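Local coordinates for NMB1025 protein (Neisseria meningitidis serogroup B, PDB 3KJJ) that is of unknown function but belongs to the YjgF/RutC family, whose members are often linked to deamination of reactive enamine and imine metabolites, at residues M35-G40 with P110-E115. Residues are numbered along the deposited sequence; the frame is centred on the assembly and turned at random. Where two conformers were deposited one is given.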
HETATM    1  N   MSE B  35     -12.159  -0.961   0.724  1.00 13.33           N
HETATM    2  CA  MSE B  35     -13.565  -1.282   0.942  1.00 14.93           C
HETATM    3  C   MSE B  35     -14.024  -0.485   2.141  1.00 14.94           C
HETATM    4  O   MSE B  35     -13.358  -0.450   3.171  1.00 14.75           O
HETATM    5  CB  MSE B  35     -13.779  -2.775   1.143  1.00 15.14           C
HETATM    6  CG  MSE B  35     -13.369  -3.635  -0.064  1.00 18.99           C
HETATM    7 SE   MSE B  35     -14.636  -3.703  -1.563  1.00 26.61          SE
HETATM    8  CE  MSE B  35     -13.543  -4.744  -2.779  1.00 18.10           C
ATOM      9  N   VAL B  36     -15.162   0.168   1.966  1.00 16.28           N
ATOM     10  CA  VAL B  36     -15.713   1.094   2.941  1.00 16.72           C
ATOM     11  C   VAL B  36     -17.092   0.580   3.362  1.00 18.92           C
ATOM     12  O   VAL B  36     -17.715  -0.178   2.625  1.00 18.33           O
ATOM     13  CB  VAL B  36     -15.836   2.521   2.344  1.00 17.24           C
ATOM     14  CG1 VAL B  36     -14.457   3.084   2.009  1.00 19.79           C
ATOM     15  CG2 VAL B  36     -16.728   2.518   1.111  1.00 22.93           C
ATOM     16  N   PRO B  37     -17.571   0.992   4.546  1.00 19.51           N
ATOM     17  CA  PRO B  37     -18.834   0.495   5.076  1.00 19.41           C
ATOM     18  C   PRO B  37     -20.009   0.856   4.179  1.00 21.48           C
ATOM     19  O   PRO B  37     -20.091   1.983   3.698  1.00 18.89           O
ATOM     20  CB  PRO B  37     -18.964   1.227   6.416  1.00 17.89           C
ATOM     21  CG  PRO B  37     -17.607   1.686   6.741  1.00 17.91           C
ATOM     22  CD  PRO B  37     -16.942   1.962   5.454  1.00 19.88           C
ATOM     23  N   GLU B  38     -20.888  -0.117   3.942  1.00 23.65           N
ATOM     24  CA  GLU B  38     -22.155   0.114   3.249  1.00 24.69           C
ATOM     25  C   GLU B  38     -23.304  -0.020   4.241  1.00 24.07           C
ATOM     26  O   GLU B  38     -24.439   0.360   3.942  1.00 21.91           O
ATOM     27  CB  GLU B  38     -22.336  -0.886   2.098  1.00 26.55           C
ATOM     28  CG  GLU B  38     -21.501  -0.568   0.862  1.00 27.01           C
ATOM     29  CD  GLU B  38     -21.601  -1.637  -0.229  1.00 29.07           C
ATOM     30  OE1 GLU B  38     -21.306  -1.315  -1.396  1.00 32.76           O
ATOM     31  OE2 GLU B  38     -21.962  -2.795   0.076  1.00 28.42           O
ATOM     32  N   ASN B  39     -22.979  -0.557   5.418  1.00 23.93           N
ATOM     33  CA  ASN B  39     -23.920  -0.845   6.490  1.00 25.43           C
ATOM     34  C   ASN B  39     -23.225  -0.644   7.835  1.00 25.07           C
ATOM     35  O   ASN B  39     -21.998  -0.703   7.918  1.00 24.58           O
ATOM     36  CB  ASN B  39     -24.396  -2.300   6.396  1.00 25.91           C
ATOM     37  CG  ASN B  39     -25.259  -2.562   5.177  1.00 31.16           C
ATOM     38  OD1 ASN B  39     -26.397  -2.103   5.097  1.00 24.28           O
ATOM     39  ND2 ASN B  39     -24.724  -3.324   4.227  1.00 20.98           N
ATOM     40  N   GLY B  40     -24.007  -0.407   8.884  1.00 24.52           N
ATOM     41  CA  GLY B  40     -23.471  -0.340  10.241  1.00 24.73           C
ATOM     42  C   GLY B  40     -23.082   1.060  10.667  1.00 25.14           C
ATOM     43  O   GLY B  40     -22.783   1.915   9.830  1.00 23.37           O
ATOM     44  N   PRO B 110     -17.354  11.326   6.616  1.00 21.99           N
ATOM     45  CA  PRO B 110     -17.127  11.441   8.056  1.00 21.16           C
ATOM     46  C   PRO B 110     -17.647  10.258   8.876  1.00 22.13           C
ATOM     47  O   PRO B 110     -17.033   9.903   9.872  1.00 21.20           O
ATOM     48  CB  PRO B 110     -17.861  12.740   8.436  1.00 23.51           C
ATOM     49  CG  PRO B 110     -18.784  13.030   7.283  1.00 25.47           C
ATOM     50  CD  PRO B 110     -18.086  12.489   6.078  1.00 20.53           C
ATOM     51  N   GLU B 111     -18.757   9.650   8.450  1.00 23.37           N
ATOM     52  CA  GLU B 111     -19.351   8.538   9.189  1.00 21.97           C
ATOM     53  C   GLU B 111     -18.674   7.176   8.962  1.00 19.76           C
ATOM     54  O   GLU B 111     -18.980   6.220   9.672  1.00 19.74           O
ATOM     55  CB  GLU B 111     -20.871   8.443   8.968  1.00 21.90           C
ATOM     56  CG  GLU B 111     -21.348   8.661   7.541  1.00 29.59           C
ATOM     57  CD  GLU B 111     -21.455  10.133   7.152  1.00 30.54           C
ATOM     58  OE1 GLU B 111     -20.811  10.518   6.163  1.00 29.68           O
ATOM     59  OE2 GLU B 111     -22.178  10.908   7.821  1.00 37.74           O
ATOM     60  N   TRP B 112     -17.770   7.092   7.984  1.00 19.69           N
ATOM     61  CA  TRP B 112     -16.967   5.878   7.789  1.00 19.23           C
ATOM     62  C   TRP B 112     -15.851   5.809   8.820  1.00 20.14           C
ATOM     63  O   TRP B 112     -15.014   6.708   8.907  1.00 22.35           O
ATOM     64  CB  TRP B 112     -16.355   5.816   6.391  1.00 21.32           C
ATOM     65  CG  TRP B 112     -17.328   5.735   5.246  1.00 19.71           C
ATOM     66  CD1 TRP B 112     -18.661   5.427   5.296  1.00 23.22           C
ATOM     67  CD2 TRP B 112     -17.011   5.918   3.861  1.00 21.38           C
ATOM     68  NE1 TRP B 112     -19.198   5.438   4.028  1.00 20.13           N
ATOM     69  CE2 TRP B 112     -18.204   5.728   3.129  1.00 22.97           C
ATOM     70  CE3 TRP B 112     -15.831   6.238   3.168  1.00 22.53           C
ATOM     71  CZ2 TRP B 112     -18.255   5.851   1.735  1.00 21.34           C
ATOM     72  CZ3 TRP B 112     -15.879   6.348   1.782  1.00 23.49           C
ATOM     73  CH2 TRP B 112     -17.088   6.157   1.080  1.00 22.73           C
ATOM     74  N   ARG B 113     -15.827   4.721   9.578  1.00 18.59           N
ATOM     75  CA  ARG B 113     -14.878   4.560  10.675  0.50 18.83           C
ATOM     76  C   ARG B 113     -13.741   3.606  10.313  1.00 17.83           C
ATOM     77  O   ARG B 113     -12.736   3.522  11.035  1.00 18.21           O
ATOM     78  CB  ARG B 113     -15.612   4.081  11.933  0.50 19.31           C
ATOM     79  CG  ARG B 113     -16.868   4.888  12.249  0.50 20.14           C
ATOM     80  CD  ARG B 113     -17.145   4.922  13.727  0.50 23.87           C
ATOM     81  NE  ARG B 113     -16.048   5.541  14.463  0.50 19.01           N
ATOM     82  CZ  ARG B 113     -16.008   6.823  14.808  0.50 21.19           C
ATOM     83  NH1 ARG B 113     -14.972   7.290  15.487  0.50 18.62           N
ATOM     84  NH2 ARG B 113     -17.009   7.630  14.486  0.50 18.92           N
ATOM     85  N   VAL B 114     -13.904   2.894   9.189  1.00 16.62           N
ATOM     86  CA  VAL B 114     -12.922   1.899   8.732  1.00 15.02           C
ATOM     87  C   VAL B 114     -12.940   1.708   7.208  1.00 16.21           C
ATOM     88  O   VAL B 114     -13.982   1.820   6.560  1.00 16.53           O
ATOM     89  CB  VAL B 114     -13.095   0.527   9.476  1.00 16.75           C
ATOM     90  CG1 VAL B 114     -14.470  -0.117   9.155  1.00  9.51           C
ATOM     91  CG2 VAL B 114     -11.934  -0.434   9.178  1.00 12.26           C
ATOM     92  N   GLU B 115     -11.761   1.449   6.656  1.00 13.81           N
ATOM     93  CA  GLU B 115     -11.590   1.115   5.253  1.00 13.35           C
ATOM     94  C   GLU B 115     -10.455   0.102   5.206  1.00 12.00           C
ATOM     95  O   GLU B 115      -9.428   0.288   5.853  1.00 11.67           O
ATOM     96  CB  GLU B 115     -11.256   2.373   4.426  1.00 13.93           C
ATOM     97  CG  GLU B 115     -11.089   2.143   2.920  1.00 20.45           C
ATOM     98  CD  GLU B 115     -11.039   3.439   2.106  1.00 20.35           C
ATOM     99  OE1 GLU B 115     -11.476   4.495   2.608  1.00 20.65           O
ATOM    100  OE2 GLU B 115     -10.574   3.399   0.950  1.00 23.10           O
TER
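V36 and E115 bring the two backbones to a CA–CA separation of 4.7 Å, where M35 O meets E115 CA at 3.1 Å in a CA-H...O contact, 145° at the hydrogen; no conventional hydrogen bond joins the segments. The W112 indole presents one face to two consecutive residues. V36 CB sits over the six-membered ring, 3.7 Å from its centroid and nearly on the normal, with CG1 resting near CE3 and CZ3 and CG2 near CZ2 and CH2, so that the branched side chain straddles the benzo half. P37 CD takes the pyrrole half, 4.0 Å from the centroid of the five-membered ring and 22° off the normal, making a second CH-pi contact. This places the loop between strand 29-32 and helix 43-60 against the loop leading into strand 114-121, an inner strand of the YjgF-like mixed sheet, whose helices pack on one side. E115, its CG anti to the backbone N (chi1 -178°), runs alongside V36, and its carboxylate OE1 comes 3.4 Å from V36 CG1; A101 of the second subunit packs on the same side chain. On its side away from the indole, P37 CD lies 3.2 Å from V114 O, a buried carbonyl without a hydrogen-bonding partner in the model. Q46 of helix 43-60 accepts a hydrogen bond from R113 N through OE1 and gives hydrogen bonds from NE2 to E111 O and G40 O.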